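Local coordinates for lasso peptide isopeptidase AtxE2 (Asticcacaulis excentricus, PDB 5TXE), which hydrolyses the isopeptide bond of the lasso peptides astexin-2 and astexin-3, converting these threaded substrates to linear peptides, at residues L141-R155 with P165-W178. The protein carries 1 engineered substitution. Sequence-based numbering, arbitrary orientation.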
loop_
_atom_site.group_PDB
_atom_site.type_symbol
_atom_site.label_atom_id
_atom_site.label_comp_id
_atom_site.label_asym_id
_atom_site.label_seq_id
_atom_site.Cartn_x
_atom_site.Cartn_y
_atom_site.Cartn_z
ATOM N N LEU A 141 14.746 -20.568 -11.516
ATOM C CA LEU A 141 14.446 -19.430 -10.747
ATOM C C LEU A 141 14.919 -19.693 -9.342
ATOM O O LEU A 141 14.865 -20.808 -8.869
ATOM C CB LEU A 141 12.937 -19.197 -10.752
ATOM C CG LEU A 141 12.211 -18.929 -12.054
ATOM C CD1 LEU A 141 10.727 -18.678 -11.808
ATOM C CD2 LEU A 141 12.798 -17.702 -12.706
ATOM N N ALA A 142 15.385 -18.642 -8.676
ATOM C CA ALA A 142 15.586 -18.634 -7.223
ATOM C C ALA A 142 14.764 -17.470 -6.635
ATOM O O ALA A 142 14.654 -16.412 -7.256
ATOM C CB ALA A 142 17.026 -18.442 -6.877
ATOM N N TYR A 143 14.190 -17.687 -5.451
ATOM C CA TYR A 143 13.260 -16.724 -4.859
ATOM C C TYR A 143 13.066 -17.109 -3.425
ATOM O O TYR A 143 13.336 -18.258 -3.026
ATOM C CB TYR A 143 11.923 -16.718 -5.593
ATOM C CG TYR A 143 11.254 -18.074 -5.673
ATOM C CD1 TYR A 143 11.599 -18.959 -6.665
ATOM C CD2 TYR A 143 10.284 -18.487 -4.743
ATOM C CE1 TYR A 143 11.021 -20.213 -6.750
ATOM C CE2 TYR A 143 9.720 -19.765 -4.812
ATOM C CZ TYR A 143 10.104 -20.618 -5.820
ATOM O OH TYR A 143 9.602 -21.873 -5.961
ATOM N N LEU A 144 12.636 -16.142 -2.626
ATOM C CA LEU A 144 12.300 -16.382 -1.226
ATOM C C LEU A 144 10.892 -16.971 -1.061
ATOM O O LEU A 144 9.991 -16.656 -1.828
ATOM C CB LEU A 144 12.343 -15.066 -0.445
ATOM C CG LEU A 144 13.648 -14.274 -0.556
ATOM C CD1 LEU A 144 13.505 -13.000 0.253
ATOM C CD2 LEU A 144 14.808 -15.106 -0.074
ATOM N N ARG A 145 10.740 -17.835 -0.072
ATOM C CA ARG A 145 9.466 -18.458 0.235
ATOM C C ARG A 145 9.484 -18.964 1.634
ATOM O O ARG A 145 10.472 -19.546 2.102
ATOM C CB ARG A 145 9.173 -19.591 -0.742
ATOM C CG ARG A 145 8.205 -20.624 -0.196
ATOM C CD ARG A 145 7.760 -21.675 -1.203
ATOM N NE ARG A 145 7.028 -22.732 -0.510
ATOM C CZ ARG A 145 6.333 -23.712 -1.106
ATOM N NH1 ARG A 145 6.344 -23.884 -2.436
ATOM N NH2 ARG A 145 5.663 -24.556 -0.331
ATOM N N GLN A 146 8.385 -18.703 2.343
ATOM C CA GLN A 146 8.262 -19.046 3.756
ATOM C C GLN A 146 7.423 -20.325 3.995
ATOM O O GLN A 146 6.334 -20.457 3.442
ATOM C CB GLN A 146 7.572 -17.897 4.471
ATOM C CG GLN A 146 7.444 -18.097 5.972
ATOM C CD GLN A 146 6.860 -16.861 6.682
ATOM O OE1 GLN A 146 7.341 -15.742 6.519
ATOM N NE2 GLN A 146 5.838 -17.072 7.484
ATOM N N ASP A 147 7.920 -21.228 4.846
ATOM C CA ASP A 147 7.151 -22.385 5.300
ATOM C C ASP A 147 7.518 -22.639 6.735
ATOM O O ASP A 147 8.702 -22.553 7.128
ATOM C CB ASP A 147 7.436 -23.647 4.478
ATOM C CG ASP A 147 7.025 -23.515 3.015
ATOM O OD1 ASP A 147 7.854 -23.079 2.177
ATOM O OD2 ASP A 147 5.883 -23.891 2.683
ATOM N N GLN A 148 6.512 -22.959 7.555
ATOM C CA GLN A 148 6.733 -23.133 9.003
ATOM C C GLN A 148 7.452 -21.957 9.639
ATOM O O GLN A 148 8.327 -22.125 10.505
ATOM C CB GLN A 148 7.549 -24.398 9.369
ATOM C CG GLN A 148 6.754 -25.667 9.509
ATOM C CD GLN A 148 6.315 -26.168 8.180
ATOM O OE1 GLN A 148 7.133 -26.308 7.256
ATOM N NE2 GLN A 148 5.012 -26.437 8.047
ATOM N N GLY A 149 7.072 -20.760 9.251
ATOM C CA GLY A 149 7.600 -19.595 9.932
ATOM C C GLY A 149 8.997 -19.229 9.480
ATOM O O GLY A 149 9.559 -18.328 10.025
ATOM N N ARG A 150 9.582 -19.919 8.503
ATOM C CA ARG A 150 10.998 -19.675 8.157
ATOM C C ARG A 150 11.103 -19.357 6.682
ATOM O O ARG A 150 10.565 -20.070 5.836
ATOM C CB ARG A 150 11.896 -20.875 8.554
ATOM C CG ARG A 150 13.406 -20.783 8.202
ATOM C CD ARG A 150 14.232 -19.764 9.016
ATOM N NE ARG A 150 13.993 -19.880 10.461
ATOM C CZ ARG A 150 14.497 -20.854 11.222
ATOM N NH1 ARG A 150 15.290 -21.800 10.699
ATOM N NH2 ARG A 150 14.207 -20.887 12.507
ATOM N N VAL A 151 11.812 -18.277 6.352
ATOM C CA VAL A 151 12.059 -17.910 4.955
ATOM C C VAL A 151 13.337 -18.592 4.406
ATOM O O VAL A 151 14.457 -18.403 4.895
ATOM C CB VAL A 151 12.247 -16.407 4.818
ATOM C CG1 VAL A 151 12.453 -16.039 3.362
ATOM C CG2 VAL A 151 11.006 -15.695 5.357
ATOM N N ARG A 152 13.134 -19.338 3.356
ATOM C CA ARG A 152 14.221 -20.076 2.700
ATOM C C ARG A 152 14.343 -19.597 1.252
ATOM O O ARG A 152 13.425 -18.955 0.723
ATOM C CB ARG A 152 13.844 -21.538 2.650
ATOM C CG ARG A 152 13.673 -22.181 4.021
ATOM C CD ARG A 152 13.311 -23.678 3.903
ATOM N NE ARG A 152 13.097 -24.241 5.224
ATOM C CZ ARG A 152 12.023 -24.029 5.984
ATOM N NH1 ARG A 152 11.011 -23.267 5.593
ATOM N NH2 ARG A 152 11.998 -24.552 7.173
ATOM N N VAL A 153 15.432 -19.965 0.598
ATOM C CA VAL A 153 15.530 -19.808 -0.855
ATOM C C VAL A 153 15.081 -21.107 -1.515
ATOM O O VAL A 153 15.557 -22.199 -1.156
ATOM C CB VAL A 153 16.954 -19.489 -1.311
ATOM C CG1 VAL A 153 16.964 -19.376 -2.809
ATOM C CG2 VAL A 153 17.431 -18.195 -0.678
ATOM N N TRP A 154 14.186 -20.973 -2.470
ATOM C CA TRP A 154 13.751 -22.071 -3.239
ATOM C C TRP A 154 14.293 -21.904 -4.659
ATOM O O TRP A 154 14.542 -20.801 -5.113
ATOM C CB TRP A 154 12.207 -22.173 -3.284
ATOM C CG TRP A 154 11.583 -22.742 -2.003
ATOM C CD1 TRP A 154 11.758 -22.270 -0.758
ATOM C CD2 TRP A 154 10.712 -23.862 -1.891
ATOM N NE1 TRP A 154 11.063 -23.035 0.143
ATOM C CE2 TRP A 154 10.395 -24.010 -0.532
ATOM C CE3 TRP A 154 10.155 -24.760 -2.817
ATOM C CZ2 TRP A 154 9.532 -25.001 -0.057
ATOM C CZ3 TRP A 154 9.324 -25.778 -2.338
ATOM C CH2 TRP A 154 9.042 -25.896 -0.967
ATOM N N ARG A 155 14.427 -23.038 -5.333
ATOM C CA ARG A 155 14.860 -23.131 -6.718
ATOM C C ARG A 155 13.846 -23.877 -7.517
ATOM O O ARG A 155 13.452 -24.953 -7.134
ATOM C CB ARG A 155 16.171 -23.879 -6.752
ATOM C CG ARG A 155 16.698 -24.131 -8.153
ATOM C CD ARG A 155 18.021 -24.819 -7.983
ATOM N NE ARG A 155 18.599 -25.138 -9.265
ATOM C CZ ARG A 155 18.457 -26.308 -9.866
ATOM N NH1 ARG A 155 17.754 -27.278 -9.279
ATOM N NH2 ARG A 155 19.018 -26.504 -11.060
ATOM N N PRO A 165 13.404 -26.310 -1.664
ATOM C CA PRO A 165 14.227 -25.372 -0.948
ATOM C C PRO A 165 15.690 -25.755 -1.081
ATOM O O PRO A 165 16.027 -26.941 -0.916
ATOM C CB PRO A 165 13.774 -25.552 0.516
ATOM C CG PRO A 165 13.204 -26.928 0.614
ATOM C CD PRO A 165 12.630 -27.200 -0.773
ATOM N N VAL A 166 16.558 -24.768 -1.328
ATOM C CA VAL A 166 18.000 -25.023 -1.443
ATOM C C VAL A 166 18.835 -24.298 -0.421
ATOM O O VAL A 166 19.967 -24.649 -0.183
ATOM C CB VAL A 166 18.492 -24.747 -2.856
ATOM C CG1 VAL A 166 17.812 -25.704 -3.838
ATOM C CG2 VAL A 166 18.188 -23.312 -3.285
ATOM N N ILE A 167 18.287 -23.295 0.235
ATOM C CA ILE A 167 19.029 -22.668 1.297
ATOM C C ILE A 167 18.113 -22.469 2.488
ATOM O O ILE A 167 17.035 -21.864 2.353
ATOM C CB ILE A 167 19.583 -21.280 0.838
ATOM C CG1 ILE A 167 20.372 -21.398 -0.470
ATOM C CG2 ILE A 167 20.497 -20.697 1.900
ATOM C CD1 ILE A 167 20.905 -20.085 -1.000
ATOM N N GLU A 168 18.599 -22.875 3.659
ATOM C CA GLU A 168 17.925 -22.600 4.910
ATOM C C GLU A 168 18.977 -22.240 5.918
ATOM O O GLU A 168 20.048 -22.790 5.889
ATOM C CB GLU A 168 17.200 -23.841 5.423
ATOM C CG GLU A 168 16.441 -23.567 6.705
ATOM C CD GLU A 168 15.775 -24.816 7.292
ATOM O OE1 GLU A 168 15.438 -25.742 6.529
ATOM O OE2 GLU A 168 15.565 -24.828 8.533
ATOM N N ASP A 169 18.679 -21.343 6.838
ATOM C CA ASP A 169 19.577 -21.158 7.953
ATOM C C ASP A 169 18.819 -20.909 9.262
ATOM O O ASP A 169 17.600 -20.917 9.280
ATOM C CB ASP A 169 20.540 -20.040 7.576
ATOM C CG ASP A 169 21.978 -20.293 8.082
ATOM O OD1 ASP A 169 22.125 -20.706 9.276
ATOM O OD2 ASP A 169 22.940 -20.031 7.295
ATOM N N ALA A 170 19.535 -20.693 10.350
ATOM C CA ALA A 170 18.910 -20.265 11.625
ATOM C C ALA A 170 18.160 -18.918 11.547
ATOM O O ALA A 170 17.351 -18.599 12.414
ATOM C CB ALA A 170 19.959 -20.170 12.714
ATOM N N TYR A 171 18.395 -18.157 10.489
ATOM C CA TYR A 171 17.761 -16.861 10.307
ATOM C C TYR A 171 17.000 -16.893 9.012
ATOM O O TYR A 171 17.274 -17.760 8.108
ATOM C CB TYR A 171 18.820 -15.767 10.323
ATOM C CG TYR A 171 20.004 -16.014 9.428
ATOM C CD1 TYR A 171 21.135 -16.706 9.885
ATOM C CD2 TYR A 171 20.020 -15.529 8.156
ATOM C CE1 TYR A 171 22.236 -16.924 9.069
ATOM C CE2 TYR A 171 21.109 -15.735 7.324
ATOM C CZ TYR A 171 22.210 -16.442 7.787
ATOM O OH TYR A 171 23.277 -16.612 6.969
ATOM N N ASP A 172 16.020 -15.997 8.905
ATOM C CA ASP A 172 15.324 -15.844 7.635
ATOM C C ASP A 172 16.282 -15.307 6.554
ATOM O O ASP A 172 17.029 -14.332 6.811
ATOM C CB ASP A 172 14.147 -14.864 7.719
ATOM C CG ASP A 172 12.988 -15.390 8.568
ATOM O OD1 ASP A 172 12.724 -16.645 8.653
ATOM O OD2 ASP A 172 12.313 -14.494 9.100
ATOM N N ILE A 173 16.206 -15.872 5.349
ATOM C CA ILE A 173 17.012 -15.339 4.276
ATOM C C ILE A 173 16.296 -14.081 3.801
ATOM O O ILE A 173 15.078 -14.108 3.592
ATOM C CB ILE A 173 17.104 -16.289 3.097
ATOM C CG1 ILE A 173 17.635 -17.672 3.505
ATOM C CG2 ILE A 173 17.982 -15.671 2.004
ATOM C CD1 ILE A 173 18.791 -17.620 4.474
ATOM N N GLU A 174 17.054 -13.019 3.540
ATOM C CA GLU A 174 16.475 -11.710 3.142
ATOM C C GLU A 174 16.614 -11.381 1.683
ATOM O O GLU A 174 15.883 -10.550 1.194
ATOM C CB GLU A 174 17.065 -10.578 3.998
ATOM C CG GLU A 174 16.574 -10.712 5.441
ATOM C CD GLU A 174 17.202 -9.760 6.448
ATOM O OE1 GLU A 174 17.838 -8.744 6.038
ATOM O OE2 GLU A 174 17.040 -10.019 7.672
ATOM N N ASP A 175 17.557 -12.033 0.977
ATOM C CA ASP A 175 17.743 -11.790 -0.448
ATOM C C ASP A 175 18.678 -12.855 -1.019
ATOM O O ASP A 175 19.410 -13.510 -0.291
ATOM C CB ASP A 175 18.400 -10.416 -0.693
ATOM C CG ASP A 175 18.019 -9.800 -2.043
ATOM O OD1 ASP A 175 17.339 -10.427 -2.908
ATOM O OD2 ASP A 175 18.457 -8.667 -2.280
ATOM N N VAL A 176 18.665 -12.944 -2.335
ATOM C CA VAL A 176 19.428 -13.937 -3.058
ATOM C C VAL A 176 19.651 -13.482 -4.525
ATOM O O VAL A 176 18.790 -12.813 -5.103
ATOM C CB VAL A 176 18.663 -15.282 -3.013
ATOM C CG1 VAL A 176 17.312 -15.162 -3.731
ATOM C CG2 VAL A 176 19.508 -16.396 -3.618
ATOM N N GLN A 177 20.801 -13.822 -5.092
ATOM C CA GLN A 177 21.078 -13.679 -6.532
ATOM C C GLN A 177 21.941 -14.873 -6.990
ATOM O O GLN A 177 22.667 -15.469 -6.186
ATOM C CB GLN A 177 21.920 -12.438 -6.850
ATOM C CG GLN A 177 21.255 -11.125 -6.604
ATOM C CD GLN A 177 20.305 -10.632 -7.710
ATOM O OE1 GLN A 177 20.290 -11.110 -8.891
ATOM N NE2 GLN A 177 19.490 -9.630 -7.317
ATOM N N TRP A 178 21.895 -15.151 -8.295
ATOM C CA TRP A 178 22.793 -16.101 -8.927
ATOM C C TRP A 178 24.142 -15.438 -9.196
ATOM O O TRP A 178 24.183 -14.339 -9.722
ATOM C CB TRP A 178 22.193 -16.543 -10.245
ATOM C CG TRP A 178 20.885 -17.238 -10.122
ATOM C CD1 TRP A 178 19.619 -16.685 -10.177
ATOM C CD2 TRP A 178 20.694 -18.637 -9.958
ATOM N NE1 TRP A 178 18.675 -17.672 -10.068
ATOM C CE2 TRP A 178 19.309 -18.871 -9.919
ATOM C CE3 TRP A 178 21.571 -19.727 -9.868
ATOM C CZ2 TRP A 178 18.781 -20.133 -9.773
ATOM C CZ3 TRP A 178 21.051 -20.979 -9.706
ATOM C CH2 TRP A 178 19.656 -21.176 -9.671
HETATM O O HOH W 1 16.347 -19.476 6.469
#
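Val153 packs tightly against Ile167, Ile173 and Val176, where two successive four-stranded sheets of the beta-propeller domain meet. Val153 CG2 lies 3.7 Å from Ile173 CG2. Leu144 CD2 reaches the same Ile173 methyl, and Tyr186 covers Ile167 and Ile173 from strand 183-188. Val166 and Ile167 form a classic beta bulge opposite Val153. Val153 O accepts from both amides of the bulge, Val166 N at 2.8 Å and Ile167 N at 3.3 Å. Ile173 N donates to Val151 O (3.1 Å). On the other face of the sheet, Pro165 sits over one face of the Trp154 indole. Pro165 CD lies 3.7 Å from the centroid of the six-membered ring of Trp154, a CH-pi contact. Arg145 CD covers the opposite face of that ring.

The side with Arg150, Arg152, Glu168 and Asp172 is looser and more exposed. Arg152, extended from CG to NE, runs alongside Glu168. Arg152 NE donates to Glu168 OE1 at 3.1 Å, from above the carboxylate plane. Arg150 bends at chi2 (70°) and chi3, and its salt bridges to Glu168 and Asp172 are long. Asp172 OD1 also accepts a nearly straight bond from Val151 N (3.0 Å, 172°). Apolar packing, with the Ile173-Val151 backbone bond, thus joins the two sheets, while a charged network borders their more exposed side.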